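Local atomic coordinates of esterase Rv0045c (Mycobacterium tuberculosis, PDB entry 6WYN), a protein that hydrolyses carboxylic esters, preferring short, straight-chain alkyl esters, and is likely involved in ester and lipid metabolism. Residues P182-R196 / I253-V266. Residues are numbered along the deposited sequence; the frame is centred on the assembly and turned at random.
Sequences PSALQRHAELTAEQR and IRTFGDFAGLWDDV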
loop_
_atom_site.group_PDB
_atom_site.type_symbol
_atom_site.label_atom_id
_atom_site.label_comp_id
_atom_site.label_asym_id
_atom_site.label_seq_id
_atom_site.Cartn_x
_atom_site.Cartn_y
_atom_site.Cartn_z
ATOM N N PRO A 182 5.610 13.023 -4.267
ATOM C CA PRO A 182 5.324 13.110 -5.702
ATOM C C PRO A 182 6.594 13.004 -6.546
ATOM O O PRO A 182 6.656 12.182 -7.461
ATOM C CB PRO A 182 4.671 14.467 -5.814
ATOM C CG PRO A 182 3.961 14.585 -4.496
ATOM C CD PRO A 182 4.993 14.113 -3.490
ATOM N N SER A 183 7.638 13.768 -6.183
ATOM C CA SER A 183 8.916 13.769 -6.947
ATOM C C SER A 183 9.538 12.370 -6.958
ATOM O O SER A 183 10.068 11.943 -8.000
ATOM C CB SER A 183 9.869 14.816 -6.413
ATOM O OG SER A 183 9.251 16.094 -6.450
ATOM N N ALA A 184 9.517 11.661 -5.826
ATOM C CA ALA A 184 10.209 10.360 -5.709
ATOM C C ALA A 184 9.539 9.334 -6.622
ATOM O O ALA A 184 10.236 8.567 -7.325
ATOM C CB ALA A 184 10.204 9.926 -4.258
ATOM N N LEU A 185 8.219 9.268 -6.626
ATOM C CA LEU A 185 7.554 8.271 -7.505
ATOM C C LEU A 185 7.721 8.701 -8.974
ATOM O O LEU A 185 7.895 7.838 -9.797
ATOM C CB LEU A 185 6.072 8.114 -7.128
ATOM C CG LEU A 185 5.385 6.895 -7.762
ATOM C CD1 LEU A 185 6.238 5.653 -7.694
ATOM C CD2 LEU A 185 4.050 6.600 -7.077
ATOM N N GLN A 186 7.660 9.983 -9.291
ATOM C CA GLN A 186 7.933 10.471 -10.677
ATOM C C GLN A 186 9.297 9.940 -11.141
ATOM O O GLN A 186 9.402 9.400 -12.248
ATOM C CB GLN A 186 7.892 11.997 -10.718
ATOM C CG GLN A 186 7.950 12.582 -12.128
ATOM C CD GLN A 186 7.572 14.045 -12.104
ATOM O OE1 GLN A 186 8.031 14.825 -11.273
ATOM N NE2 GLN A 186 6.707 14.431 -13.012
ATOM N N ARG A 187 10.339 10.067 -10.322
ATOM C CA ARG A 187 11.694 9.576 -10.718
ATOM C C ARG A 187 11.609 8.054 -10.955
ATOM O O ARG A 187 12.162 7.556 -11.979
ATOM C CB ARG A 187 12.699 10.061 -9.645
ATOM C CG ARG A 187 14.084 9.415 -9.627
ATOM C CD ARG A 187 14.949 9.765 -8.384
ATOM N NE ARG A 187 14.635 11.118 -7.976
ATOM C CZ ARG A 187 14.109 11.500 -6.809
ATOM N NH1 ARG A 187 13.929 10.659 -5.802
ATOM N NH2 ARG A 187 13.810 12.773 -6.647
ATOM N N HIS A 188 10.955 7.276 -10.087
ATOM C CA HIS A 188 10.802 5.801 -10.301
ATOM C C HIS A 188 10.048 5.478 -11.608
ATOM O O HIS A 188 10.464 4.558 -12.334
ATOM C CB HIS A 188 10.091 5.140 -9.115
ATOM C CG HIS A 188 9.932 3.660 -9.231
ATOM N ND1 HIS A 188 10.978 2.780 -8.995
ATOM C CD2 HIS A 188 8.861 2.899 -9.536
ATOM C CE1 HIS A 188 10.567 1.536 -9.165
ATOM N NE2 HIS A 188 9.268 1.581 -9.493
ATOM N N ALA A 189 8.964 6.200 -11.883
ATOM C CA ALA A 189 8.144 6.025 -13.102
ATOM C C ALA A 189 9.038 6.276 -14.331
ATOM O O ALA A 189 9.034 5.418 -15.253
ATOM C CB ALA A 189 6.936 6.929 -13.062
ATOM N N GLU A 190 9.875 7.324 -14.293
ATOM C CA GLU A 190 10.761 7.661 -15.445
ATOM C C GLU A 190 11.819 6.558 -15.643
ATOM O O GLU A 190 12.026 6.174 -16.772
ATOM C CB GLU A 190 11.279 9.090 -15.305
ATOM C CG GLU A 190 10.177 10.120 -15.512
ATOM C CD GLU A 190 10.533 11.562 -15.158
ATOM O OE1 GLU A 190 11.666 11.814 -14.669
ATOM O OE2 GLU A 190 9.665 12.439 -15.357
ATOM N N LEU A 191 12.421 5.990 -14.605
ATOM C CA LEU A 191 13.412 4.886 -14.782
ATOM C C LEU A 191 12.743 3.656 -15.424
ATOM O O LEU A 191 13.370 3.004 -16.269
ATOM C CB LEU A 191 14.036 4.500 -13.433
ATOM C CG LEU A 191 15.145 5.424 -12.920
ATOM C CD1 LEU A 191 15.288 5.305 -11.408
ATOM C CD2 LEU A 191 16.481 5.138 -13.612
ATOM N N THR A 192 11.532 3.311 -15.012
ATOM C CA THR A 192 10.903 2.015 -15.367
ATOM C C THR A 192 10.192 2.100 -16.725
ATOM O O THR A 192 9.739 1.044 -17.204
ATOM C CB THR A 192 9.955 1.573 -14.248
ATOM O OG1 THR A 192 9.057 2.653 -13.964
ATOM C CG2 THR A 192 10.715 1.155 -13.012
ATOM N N ALA A 193 10.095 3.283 -17.334
ATOM C CA ALA A 193 9.204 3.534 -18.490
ATOM C C ALA A 193 9.544 2.650 -19.711
ATOM O O ALA A 193 8.571 2.173 -20.354
ATOM C CB ALA A 193 9.217 4.996 -18.830
ATOM N N GLU A 194 10.828 2.433 -20.050
ATOM C CA GLU A 194 11.230 1.656 -21.262
ATOM C C GLU A 194 10.692 0.233 -21.112
ATOM O O GLU A 194 10.088 -0.270 -22.085
ATOM C CB GLU A 194 12.746 1.609 -21.503
ATOM C CG GLU A 194 13.123 0.948 -22.832
ATOM C CD GLU A 194 14.577 1.038 -23.290
ATOM O OE1 GLU A 194 15.094 0.029 -23.826
ATOM O OE2 GLU A 194 15.188 2.114 -23.148
ATOM N N GLN A 195 10.855 -0.345 -19.916
ATOM C CA GLN A 195 10.489 -1.749 -19.589
ATOM C C GLN A 195 8.969 -1.917 -19.414
ATOM O O GLN A 195 8.459 -2.992 -19.771
ATOM C CB GLN A 195 11.274 -2.186 -18.357
ATOM C CG GLN A 195 12.771 -2.166 -18.619
ATOM C CD GLN A 195 13.586 -2.169 -17.350
ATOM O OE1 GLN A 195 13.280 -1.450 -16.398
ATOM N NE2 GLN A 195 14.645 -2.967 -17.344
ATOM N N ARG A 196 8.268 -0.924 -18.864
ATOM C CA ARG A 196 6.778 -0.887 -18.833
ATOM C C ARG A 196 6.246 -0.761 -20.275
ATOM O O ARG A 196 5.118 -1.227 -20.529
ATOM C CB ARG A 196 6.258 0.263 -17.962
ATOM C CG ARG A 196 6.458 0.064 -16.465
ATOM C CD ARG A 196 5.772 1.129 -15.617
ATOM N NE ARG A 196 6.460 2.422 -15.699
ATOM C CZ ARG A 196 6.009 3.510 -16.336
ATOM N NH1 ARG A 196 4.833 3.525 -16.950
ATOM N NH2 ARG A 196 6.739 4.607 -16.337
ATOM N N ILE A 253 1.481 -2.653 -14.268
ATOM C CA ILE A 253 1.144 -1.207 -14.414
ATOM C C ILE A 253 1.898 -0.782 -15.674
ATOM O O ILE A 253 3.188 -0.678 -15.630
ATOM C CB ILE A 253 1.563 -0.375 -13.192
ATOM C CG1 ILE A 253 1.174 -1.040 -11.864
ATOM C CG2 ILE A 253 1.006 1.034 -13.296
ATOM C CD1 ILE A 253 1.615 -0.256 -10.627
ATOM N N ARG A 254 1.137 -0.597 -16.735
ATOM C CA ARG A 254 1.726 -0.047 -17.961
ATOM C C ARG A 254 2.022 1.419 -17.676
ATOM O O ARG A 254 2.994 1.907 -18.267
ATOM C CB ARG A 254 0.682 -0.070 -19.087
ATOM C CG ARG A 254 1.266 0.150 -20.475
ATOM C CD ARG A 254 0.292 0.245 -21.632
ATOM N NE ARG A 254 -0.404 1.519 -21.670
ATOM C CZ ARG A 254 -1.646 1.667 -21.248
ATOM N NH1 ARG A 254 -2.241 2.846 -21.289
ATOM N NH2 ARG A 254 -2.287 0.613 -20.787
ATOM N N THR A 255 1.293 2.039 -16.723
ATOM C CA THR A 255 1.405 3.533 -16.611
ATOM C C THR A 255 0.983 4.142 -15.244
ATOM O O THR A 255 -0.009 3.603 -14.731
ATOM C CB THR A 255 0.545 4.099 -17.735
ATOM O OG1 THR A 255 1.148 5.327 -18.047
ATOM C CG2 THR A 255 -0.871 4.327 -17.309
ATOM N N PHE A 256 1.649 5.209 -14.761
ATOM C CA PHE A 256 1.272 5.929 -13.504
ATOM C C PHE A 256 0.566 7.231 -13.912
ATOM O O PHE A 256 -0.270 7.146 -14.835
ATOM C CB PHE A 256 2.513 6.203 -12.651
ATOM C CG PHE A 256 3.187 4.971 -12.100
ATOM C CD1 PHE A 256 4.196 4.334 -12.805
ATOM C CD2 PHE A 256 2.814 4.449 -10.872
ATOM C CE1 PHE A 256 4.815 3.204 -12.296
ATOM C CE2 PHE A 256 3.434 3.320 -10.363
ATOM C CZ PHE A 256 4.433 2.699 -11.076
ATOM N N GLY A 257 0.858 8.388 -13.280
ATOM C CA GLY A 257 0.196 9.600 -13.815
ATOM C C GLY A 257 0.187 10.942 -13.097
ATOM O O GLY A 257 -0.108 10.858 -11.915
ATOM N N ASP A 258 0.492 12.078 -13.775
ATOM C CA ASP A 258 0.381 13.500 -13.287
ATOM C C ASP A 258 1.095 13.857 -11.971
ATOM O O ASP A 258 0.762 13.247 -10.936
ATOM C CB ASP A 258 -1.073 13.982 -13.314
ATOM C CG ASP A 258 -1.233 15.467 -13.030
ATOM O OD1 ASP A 258 -0.432 16.258 -13.566
ATOM O OD2 ASP A 258 -2.161 15.817 -12.277
ATOM N N PHE A 259 1.952 14.905 -11.960
ATOM C CA PHE A 259 2.652 15.123 -10.681
ATOM C C PHE A 259 2.676 16.634 -10.334
ATOM O O PHE A 259 2.547 16.987 -9.154
ATOM C CB PHE A 259 4.015 14.420 -10.789
ATOM C CG PHE A 259 3.996 12.903 -10.768
ATOM C CD1 PHE A 259 4.025 12.199 -9.565
ATOM C CD2 PHE A 259 4.056 12.157 -11.931
ATOM C CE1 PHE A 259 4.052 10.801 -9.543
ATOM C CE2 PHE A 259 4.110 10.766 -11.908
ATOM C CZ PHE A 259 4.084 10.082 -10.714
ATOM N N ALA A 260 2.781 17.517 -11.338
ATOM C CA ALA A 260 2.570 18.980 -11.215
ATOM C C ALA A 260 1.225 19.202 -10.520
ATOM O O ALA A 260 1.224 19.942 -9.494
ATOM C CB ALA A 260 2.598 19.630 -12.588
ATOM N N GLY A 261 0.146 18.544 -11.036
ATOM C CA GLY A 261 -1.183 18.577 -10.403
ATOM C C GLY A 261 -1.117 18.033 -8.985
ATOM O O GLY A 261 -1.819 18.506 -8.097
ATOM N N LEU A 262 -0.303 17.022 -8.765
ATOM C CA LEU A 262 -0.202 16.396 -7.430
ATOM C C LEU A 262 0.497 17.356 -6.439
ATOM O O LEU A 262 0.004 17.471 -5.300
ATOM C CB LEU A 262 0.549 15.078 -7.617
ATOM C CG LEU A 262 0.377 14.067 -6.497
ATOM C CD1 LEU A 262 -1.091 13.781 -6.214
ATOM C CD2 LEU A 262 1.131 12.801 -6.869
ATOM N N TRP A 263 1.561 18.060 -6.848
ATOM C CA TRP A 263 2.135 19.177 -6.038
ATOM C C TRP A 263 1.135 20.311 -5.809
ATOM O O TRP A 263 1.162 20.870 -4.713
ATOM C CB TRP A 263 3.434 19.698 -6.632
ATOM C CG TRP A 263 4.608 18.812 -6.361
ATOM C CD1 TRP A 263 5.361 18.148 -7.281
ATOM C CD2 TRP A 263 5.127 18.452 -5.069
ATOM N NE1 TRP A 263 6.366 17.467 -6.660
ATOM C CE2 TRP A 263 6.245 17.627 -5.299
ATOM C CE3 TRP A 263 4.791 18.795 -3.748
ATOM C CZ2 TRP A 263 6.986 17.080 -4.257
ATOM C CZ3 TRP A 263 5.542 18.279 -2.711
ATOM C CH2 TRP A 263 6.640 17.447 -2.968
ATOM N N ASP A 264 0.230 20.623 -6.748
ATOM C CA ASP A 264 -0.829 21.632 -6.484
ATOM C C ASP A 264 -1.731 21.132 -5.378
ATOM O O ASP A 264 -2.148 21.969 -4.545
ATOM C CB ASP A 264 -1.665 21.956 -7.715
ATOM C CG ASP A 264 -0.849 22.718 -8.728
ATOM O OD1 ASP A 264 0.066 23.452 -8.297
ATOM O OD2 ASP A 264 -1.063 22.486 -9.911
ATOM N N ASP A 265 -2.045 19.833 -5.384
ATOM C CA ASP A 265 -2.857 19.209 -4.300
ATOM C C ASP A 265 -2.141 19.335 -2.951
ATOM O O ASP A 265 -2.812 19.712 -2.018
ATOM C CB ASP A 265 -3.187 17.748 -4.589
ATOM C CG ASP A 265 -4.167 17.572 -5.729
ATOM O OD1 ASP A 265 -4.847 18.585 -6.096
ATOM O OD2 ASP A 265 -4.225 16.445 -6.260
ATOM N N VAL A 266 -0.844 19.031 -2.863
ATOM C CA VAL A 266 -0.035 19.253 -1.612
ATOM C C VAL A 266 -0.116 20.726 -1.176
ATOM O O VAL A 266 -0.327 20.974 0.030
ATOM C CB VAL A 266 1.432 18.824 -1.791
ATOM C CG1 VAL A 266 2.251 19.201 -0.560
ATOM C CG2 VAL A 266 1.542 17.336 -2.096
HETATM O O HOH W 1 7.689 16.741 -9.158
#
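Pro-182, in the first turn of helix 182-200, lays its ring over one face of the Trp-263 indole, with CB 3.8 Å from the centroid of the five-membered ring, a CH-pi contact. Proline suits a helix start, where its missing N-H costs no bond, and its compact ring also meets Leu-262. Ser-183 reaches the edge of the same indole: Trp-263 NE1 donates a weak, bent bond to its OG (3.2 Å), but the hydroxyl's main polar partner is Glu-291. A water accepts from Trp-263 NE1 and donates to Gln-186 OE1.

Leu-185 CB packs against CE1 (4.1 Å) of Phe-259, the N-cap residue of helix 260-268. Gln-186 covers a face of that ring, its CB 3.9 Å from the centroid; with CG anti to the backbone N (chi1 -171°), the chain runs on across the ring to Phe-259 CB. Small Ala-189 lets Phe-256 CD1 come within 3.8 Å of its CB.

Arg-196, long enough to reach the 253-255 backbone, bends at chi3 and turns a guanidinium face to the edge of Phe-256. Three acceptors fix the group: NH2 bonds Ala-189 O, NE bonds Thr-192 OG1 almost straight (171°), and NH1 crosses to Arg-254 O (2.8 Å).

In this alpha/beta hydrolase helix 182-200 follows strand 174-178, its contacting part nearly antiparallel to that of helix 260-268, which precedes strand 273-278. Leu-185, about 4 Å from the probable nucleophile Ser-155, rests with Phe-259 and Leu-262 on Leu-159 of helix 156-167; His-188 affects substrate selectivity, and helix 286-295 flanks Ser-183 and Trp-263.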